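Local coordinates for sister chromatid cohesion protein (Chaetomium thermophilum, PDB 5T8V) that probably helps load cohesin onto chromatin as the Scc2 cohesin loader, of which this chain is the C-terminal HEAT-repeat part, at residues A[715-720]-A[728-733]; A[754-759]-A[791-796]; A[776-781]-A[835-840]. All coordinates share one frame; numbering follows the deposited sequence.

Interaction 1 (A[715-720]-A[728-733]); sequences DIYLRN and AIANGL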
# COMPACT_ATOMS: atom_id res chain seq x y z
N ASP A 715 -4.02 -10.75 16.45
CA ASP A 715 -5.04 -11.53 15.77
C ASP A 715 -4.47 -12.85 15.26
O ASP A 715 -5.09 -13.92 15.43
CB ASP A 715 -5.64 -10.73 14.61
CG ASP A 715 -6.41 -9.51 15.09
OD1 ASP A 715 -7.02 -9.58 16.19
OD2 ASP A 715 -6.42 -8.49 14.38
N ILE A 716 -3.29 -12.81 14.64
CA ILE A 716 -2.67 -14.03 14.14
C ILE A 716 -2.33 -14.97 15.28
O ILE A 716 -2.48 -16.20 15.17
CB ILE A 716 -1.42 -13.69 13.30
CG1 ILE A 716 -1.80 -12.81 12.11
CG2 ILE A 716 -0.74 -14.96 12.83
CD1 ILE A 716 -0.63 -12.14 11.42
N TYR A 717 -1.86 -14.42 16.41
CA TYR A 717 -1.57 -15.26 17.56
C TYR A 717 -2.80 -16.04 17.99
O TYR A 717 -2.71 -17.23 18.32
CB TYR A 717 -1.05 -14.40 18.72
CG TYR A 717 -0.63 -15.21 19.94
CD1 TYR A 717 -1.57 -15.69 20.83
CD2 TYR A 717 0.71 -15.47 20.20
CE1 TYR A 717 -1.20 -16.42 21.94
CE2 TYR A 717 1.10 -16.19 21.31
CZ TYR A 717 0.14 -16.67 22.18
OH TYR A 717 0.51 -17.40 23.28
N LEU A 718 -3.97 -15.39 18.00
CA LEU A 718 -5.18 -16.09 18.38
C LEU A 718 -5.61 -17.10 17.32
O LEU A 718 -6.11 -18.18 17.65
CB LEU A 718 -6.31 -15.09 18.65
CG LEU A 718 -6.09 -14.10 19.80
CD1 LEU A 718 -7.32 -13.23 19.98
CD2 LEU A 718 -5.73 -14.81 21.10
N ARG A 719 -5.41 -16.78 16.04
CA ARG A 719 -5.83 -17.68 14.97
C ARG A 719 -4.98 -18.94 14.95
O ARG A 719 -5.51 -20.06 15.01
CB ARG A 719 -5.75 -16.98 13.62
CG ARG A 719 -6.80 -15.90 13.39
CD ARG A 719 -6.96 -15.61 11.91
NE ARG A 719 -6.84 -14.19 11.60
CZ ARG A 719 -5.78 -13.60 11.05
NH1 ARG A 719 -4.71 -14.31 10.70
NH2 ARG A 719 -5.79 -12.30 10.83
N ASN A 720 -3.67 -18.78 14.84
CA ASN A 720 -2.77 -19.89 14.54
C ASN A 720 -2.29 -20.55 15.84
O ASN A 720 -1.81 -19.87 16.75
CB ASN A 720 -1.57 -19.39 13.74
CG ASN A 720 -1.03 -20.42 12.78
OD1 ASN A 720 -0.86 -21.59 13.14
ND2 ASN A 720 -0.76 -20.00 11.55
N ALA A 728 7.30 -16.75 18.61
CA ALA A 728 7.99 -15.61 18.01
C ALA A 728 7.20 -14.32 18.19
O ALA A 728 7.76 -13.27 18.54
CB ALA A 728 8.24 -15.89 16.53
N ILE A 729 5.88 -14.39 17.95
CA ILE A 729 5.00 -13.25 18.20
C ILE A 729 5.19 -12.75 19.63
O ILE A 729 5.48 -11.57 19.87
CB ILE A 729 3.53 -13.64 17.96
CG1 ILE A 729 3.31 -14.23 16.56
CG2 ILE A 729 2.61 -12.44 18.18
CD1 ILE A 729 3.53 -13.27 15.43
N ALA A 730 5.03 -13.65 20.60
CA ALA A 730 5.11 -13.25 22.00
C ALA A 730 6.48 -12.68 22.34
O ALA A 730 6.59 -11.75 23.14
CB ALA A 730 4.79 -14.44 22.91
N ASN A 731 7.53 -13.22 21.72
CA ASN A 731 8.87 -12.71 21.99
C ASN A 731 9.03 -11.28 21.48
O ASN A 731 9.59 -10.43 22.18
CB ASN A 731 9.92 -13.63 21.35
CG ASN A 731 11.32 -13.32 21.83
OD1 ASN A 731 11.94 -12.34 21.40
ND2 ASN A 731 11.85 -14.15 22.72
N GLY A 732 8.52 -11.00 20.28
CA GLY A 732 8.58 -9.63 19.78
C GLY A 732 7.74 -8.68 20.61
O GLY A 732 8.21 -7.62 21.04
N LEU A 733 6.47 -9.04 20.83
CA LEU A 733 5.60 -8.23 21.68
C LEU A 733 6.28 -7.90 23.00
O LEU A 733 6.30 -6.74 23.43
CB LEU A 733 4.29 -8.97 21.93
CG LEU A 733 3.28 -8.99 20.79
CD1 LEU A 733 2.20 -10.03 21.05
CD2 LEU A 733 2.65 -7.62 20.62
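Y717 and I729 carry most of this apolar seam between helices 703-719 and 723-735, with A730 adding a margin. The two helices run antiparallel where they meet, and their CA atoms come closest at this pair, Y717 CA lying 6.9 Å from I729 CA. The tyrosine leaves its helix with CG anti to the backbone N (chi1 -176°), which carries the ring across to the second helix. Its CB already lies beside a branch of the isoleucine, 4.2 Å from I729 CG2. One step further out, the ring edge takes over: Y717 CD2 is 4.0 Å from I729 CB, and I729 CG2 stands at nearly the same distance. The isoleucine therefore borders the ring near its plane and does not cover a face. Further along the ring, Y717 CE2 comes within 4.4 Å of A730 CB, a looser and oblique approach. The two larger side chains slide past each other in opposite directions, so the ring runs on beyond I729 until its hydroxyl reaches W756, where Y717 OH and the indole NE1 make a weak hydrogen bond. No hydrogen bond joins the two segments, and the three residues that touch are all buried; together the segments hide 145 Å². R726, in the first turn of helix 723-735, holds the tyrosine twice: its NE is bonded to the carbonyl O of Y717, and its guanidinium makes a cation-pi contact with the ring. Helix 685-696 packs against I716 and I729, helix 742-755 adds I755 against Y717 and L733, and L779 of helix 773-786 reaches Y717, placing this antiparallel helix pair in the middle of consecutive layers of the helical solenoid.

Interaction 2 (A[754-759]-A[791-796]); sequences EIWFAP and NVLDKV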
# COMPACT_ATOMS: atom_id res chain seq x y z
N GLU A 754 -3.76 -10.02 27.49
CA GLU A 754 -4.90 -10.70 26.88
C GLU A 754 -4.54 -12.12 26.46
O GLU A 754 -5.28 -13.07 26.76
CB GLU A 754 -5.40 -9.90 25.68
CG GLU A 754 -6.65 -10.48 25.03
CD GLU A 754 -7.19 -9.61 23.92
OE1 GLU A 754 -6.73 -8.45 23.79
OE2 GLU A 754 -8.07 -10.08 23.17
N ILE A 755 -3.41 -12.30 25.77
CA ILE A 755 -3.09 -13.59 25.17
C ILE A 755 -2.41 -14.56 26.13
O ILE A 755 -2.47 -15.78 25.90
CB ILE A 755 -2.22 -13.41 23.91
CG1 ILE A 755 -0.88 -12.76 24.27
CG2 ILE A 755 -2.97 -12.58 22.87
CD1 ILE A 755 0.09 -12.65 23.10
N TRP A 756 -1.76 -14.06 27.18
CA TRP A 756 -1.06 -14.92 28.13
C TRP A 756 -1.76 -15.01 29.48
O TRP A 756 -1.93 -16.12 30.01
CB TRP A 756 0.38 -14.40 28.35
CG TRP A 756 1.38 -14.94 27.37
CD1 TRP A 756 1.12 -15.43 26.12
CD2 TRP A 756 2.79 -15.07 27.57
NE1 TRP A 756 2.29 -15.83 25.52
CE2 TRP A 756 3.33 -15.63 26.39
CE3 TRP A 756 3.65 -14.76 28.62
CZ2 TRP A 756 4.69 -15.88 26.25
CZ3 TRP A 756 5.00 -15.01 28.48
CH2 TRP A 756 5.51 -15.57 27.30
N PHE A 757 -2.18 -13.89 30.05
CA PHE A 757 -2.75 -13.87 31.39
C PHE A 757 -4.22 -13.51 31.36
O PHE A 757 -4.62 -12.47 31.90
CB PHE A 757 -1.97 -12.90 32.28
CG PHE A 757 -0.48 -13.09 32.22
CD1 PHE A 757 0.12 -14.18 32.82
CD2 PHE A 757 0.32 -12.17 31.56
CE1 PHE A 757 1.48 -14.35 32.76
CE2 PHE A 757 1.68 -12.34 31.50
CZ PHE A 757 2.27 -13.43 32.10
N ALA A 758 -5.04 -14.35 30.73
CA ALA A 758 -6.48 -14.15 30.68
C ALA A 758 -7.18 -15.46 30.98
O ALA A 758 -6.65 -16.54 30.69
CB ALA A 758 -6.92 -13.63 29.30
N PRO A 759 -8.40 -15.41 31.55
CA PRO A 759 -9.12 -16.65 31.86
C PRO A 759 -10.01 -17.11 30.71
O PRO A 759 -9.63 -18.04 30.00
CB PRO A 759 -9.96 -16.26 33.08
CG PRO A 759 -10.13 -14.75 32.99
CD PRO A 759 -9.19 -14.23 31.93
N ASN A 791 14.19 -10.05 31.99
CA ASN A 791 13.87 -8.85 32.75
C ASN A 791 12.55 -8.24 32.29
O ASN A 791 11.75 -7.77 33.11
CB ASN A 791 15.01 -7.84 32.61
CG ASN A 791 14.71 -6.52 33.28
OD1 ASN A 791 14.15 -5.61 32.65
ND2 ASN A 791 15.07 -6.39 34.55
N VAL A 792 12.30 -8.27 30.99
CA VAL A 792 11.11 -7.62 30.45
C VAL A 792 9.85 -8.31 30.97
O VAL A 792 8.96 -7.66 31.53
CB VAL A 792 11.14 -7.62 28.91
CG1 VAL A 792 10.08 -6.68 28.38
CG2 VAL A 792 12.52 -7.20 28.39
N LEU A 793 9.76 -9.63 30.79
CA LEU A 793 8.62 -10.37 31.31
C LEU A 793 8.46 -10.16 32.81
O LEU A 793 7.34 -10.07 33.32
CB LEU A 793 8.76 -11.86 30.99
CG LEU A 793 7.73 -12.80 31.62
CD1 LEU A 793 6.30 -12.31 31.39
CD2 LEU A 793 7.88 -14.20 31.07
N ASP A 794 9.58 -10.08 33.54
CA ASP A 794 9.52 -9.78 34.96
C ASP A 794 8.76 -8.47 35.20
O ASP A 794 7.82 -8.42 36.00
CB ASP A 794 10.93 -9.70 35.55
CG ASP A 794 10.94 -9.23 36.98
OD1 ASP A 794 9.95 -9.49 37.70
OD2 ASP A 794 11.93 -8.59 37.40
N LYS A 795 9.15 -7.41 34.49
CA LYS A 795 8.47 -6.13 34.68
C LYS A 795 7.04 -6.15 34.16
O LYS A 795 6.22 -5.34 34.62
CB LYS A 795 9.27 -5.01 34.01
CG LYS A 795 10.52 -4.62 34.78
CD LYS A 795 10.18 -3.85 36.06
CE LYS A 795 11.30 -3.95 37.09
NZ LYS A 795 11.38 -5.30 37.72
N VAL A 796 6.70 -7.04 33.23
CA VAL A 796 5.31 -7.20 32.83
C VAL A 796 4.50 -7.80 33.97
O VAL A 796 3.41 -7.32 34.31
CB VAL A 796 5.20 -8.05 31.55
CG1 VAL A 796 3.74 -8.27 31.17
CG2 VAL A 796 5.95 -7.41 30.41
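L793 spreads its two methyl groups against the aromatic pair W756 and F757. A chi1 of 172° turns CG away from the backbone N, carrying the fork toward the aromatics from a distant backbone: even the nearest CA atoms, of F757 and V796, are 10.6 Å apart. L793 CD2 meets the indole at its edge, in plane, 4.0 Å from W756 CZ3, and the two side chains cross at about a right angle. L793 CD1 lies between the rings, 4.2 Å from F757 CZ, near the plane of the phenyl, and equally far from W756 CZ3. W756 CB sits 3.9 Å above one face of the F757 ring, offset toward its rim, while F757 CZ lies in plane at the indole edge. Beyond this buried trio the contact slackens: V796 CG1 stays 4.6 Å from F757 CE2. K795 is exposed, its NZ 3.4 Å from OD2 of the buried D794 in a salt bridge, while the backbone of 754-759 runs off through A758 to a poorly ordered P759 and an unmodelled stretch. M780 of helix 773-786 and F849 of helix 839-852 also touch F757. Aromatics sealed among successive helices form part of the continuous hydrophobic core of a HEAT-repeat alpha-solenoid.

Interaction 3 (A[776-781]-A[835-840]); sequences HVILMV and SAPSGR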
# COMPACT_ATOMS: atom_id res chain seq x y z
N HIS A 776 -0.60 -22.81 27.53
CA HIS A 776 -0.10 -21.53 28.02
C HIS A 776 1.33 -21.68 28.54
O HIS A 776 2.25 -21.00 28.08
CB HIS A 776 -1.02 -20.98 29.11
CG HIS A 776 -2.17 -20.18 28.59
ND1 HIS A 776 -2.23 -18.81 28.69
CD2 HIS A 776 -3.31 -20.56 27.96
CE1 HIS A 776 -3.35 -18.38 28.15
NE2 HIS A 776 -4.03 -19.42 27.69
N VAL A 777 1.53 -22.58 29.51
CA VAL A 777 2.85 -22.73 30.12
C VAL A 777 3.89 -23.09 29.06
O VAL A 777 4.99 -22.52 29.04
CB VAL A 777 2.81 -23.78 31.25
CG1 VAL A 777 2.24 -25.09 30.78
CG2 VAL A 777 4.20 -23.99 31.83
N ILE A 778 3.56 -24.03 28.18
CA ILE A 778 4.53 -24.43 27.16
C ILE A 778 4.90 -23.24 26.29
O ILE A 778 6.08 -23.00 26.00
CB ILE A 778 3.99 -25.61 26.33
CG1 ILE A 778 3.83 -26.85 27.22
CG2 ILE A 778 4.93 -25.92 25.17
CD1 ILE A 778 3.16 -28.03 26.54
N LEU A 779 3.89 -22.48 25.85
CA LEU A 779 4.16 -21.31 25.02
C LEU A 779 5.06 -20.31 25.74
O LEU A 779 5.92 -19.68 25.12
CB LEU A 779 2.85 -20.64 24.60
CG LEU A 779 1.98 -21.41 23.60
CD1 LEU A 779 0.67 -20.67 23.39
CD2 LEU A 779 2.69 -21.62 22.28
N MET A 780 4.87 -20.16 27.05
CA MET A 780 5.74 -19.28 27.82
C MET A 780 7.17 -19.80 27.83
O MET A 780 8.12 -19.05 27.56
CB MET A 780 5.21 -19.12 29.24
CG MET A 780 3.84 -18.47 29.32
SD MET A 780 3.30 -18.19 31.01
CE MET A 780 4.38 -16.85 31.48
N VAL A 781 7.35 -21.09 28.13
CA VAL A 781 8.69 -21.67 28.17
C VAL A 781 9.39 -21.47 26.84
O VAL A 781 10.53 -21.00 26.78
CB VAL A 781 8.61 -23.16 28.55
CG1 VAL A 781 9.99 -23.80 28.49
CG2 VAL A 781 8.02 -23.32 29.94
N SER A 835 6.96 -34.39 23.60
CA SER A 835 7.75 -33.25 23.15
C SER A 835 7.55 -32.07 24.10
O SER A 835 7.69 -30.91 23.70
CB SER A 835 7.37 -32.86 21.72
OG SER A 835 6.06 -32.35 21.67
N ALA A 836 7.20 -32.36 25.35
CA ALA A 836 7.00 -31.36 26.39
C ALA A 836 8.29 -30.58 26.64
O ALA A 836 9.35 -30.98 26.13
CB ALA A 836 6.51 -32.04 27.67
N PRO A 837 8.26 -29.48 27.38
CA PRO A 837 9.48 -28.69 27.56
C PRO A 837 10.44 -29.31 28.57
O PRO A 837 10.06 -30.11 29.42
CB PRO A 837 8.96 -27.34 28.06
CG PRO A 837 7.70 -27.67 28.76
CD PRO A 837 7.11 -28.84 28.04
N SER A 838 11.70 -28.91 28.45
CA SER A 838 12.73 -29.38 29.37
C SER A 838 12.54 -28.75 30.75
O SER A 838 12.12 -27.61 30.89
CB SER A 838 14.12 -29.03 28.83
OG SER A 838 15.12 -29.27 29.80
N GLY A 839 12.87 -29.53 31.79
CA GLY A 839 12.80 -29.00 33.14
C GLY A 839 13.63 -27.75 33.32
O GLY A 839 13.21 -26.80 33.97
N ARG A 840 14.84 -27.75 32.74
CA ARG A 840 15.67 -26.55 32.71
C ARG A 840 14.89 -25.36 32.15
O ARG A 840 14.81 -24.30 32.79
CB ARG A 840 16.90 -26.86 31.86
CG ARG A 840 17.90 -25.73 31.66
CD ARG A 840 18.84 -26.12 30.53
NE ARG A 840 20.18 -25.56 30.67
CZ ARG A 840 21.22 -25.92 29.92
NH1 ARG A 840 22.40 -25.36 30.12
NH2 ARG A 840 21.07 -26.84 28.97
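NH1 of R840, three residues beyond the P837 that leans on I778 and V781, is gripped by two groups: a salt bridge to D877 OD1 and a hydrogen bond to T879 OG1. This tethers the first turn of helix 839-852 to the start of helix 878-891, where D877 immediately precedes the helix and T879 lies in its first turn, while the residues just ahead of R840 lie against helix 773-786. S838 is the N-cap of helix 839-852, and its hydroxyl takes a weak capping bond, R840 N to S838 OG at 3.3 Å, bent to 128° at the hydrogen. The contact proper is apolar and rests on one ring. P837 lies across two residues of the same helical face, one turn apart, and crosses each side chain at about a right angle. At one end of the ring, P837 CD is 3.9 Å from I778 CG1; at the other, P837 CB is 3.7 Å from V781 CG1. The valine's chi1 of 176° swings CG1 toward the carbonyl side, onto the proline CB. In this HEAT-repeat solenoid, the link into helix 839-852 runs over helix 773-786: an extended approach from A836 to S838 lays the proline there before the chain turns into the helix. The backbones come close, with I778 CA and P837 CA 6.5 Å apart, and 155 Å² is buried in all. V781 is buried, with D841 and V845 of helix 839-852 also against it, whereas I778 and P837 stay partly exposed. V777 packs against helix 808-824, and I778 also meets R723 of helix 723-735. Residues 829-831, earlier in the same link, are not modelled.

Overall arrangement
Helix 773-786 ties the three contacts together: it supplies one side of interaction 3, its L779 reaches Y717 of interaction 1, and its M780 packs on both aromatics of interaction 2. Interactions 1 and 2 are fully buried and directly joined, A730 touching W756, with their centres about 13 Å apart. Interaction 3, about 16 to 17 Å from either centre, is only partly buried; a weak hydrogen bond between W756 O and H776 ND1 joins it to interaction 2. All three are apolar across their segments, but the first two use aromatic ring edges against aliphatic groups, whereas the third uses a loop proline. Interaction 1 joins consecutive helices; interactions 2 and 3 interleave along the chain and link more distant ones.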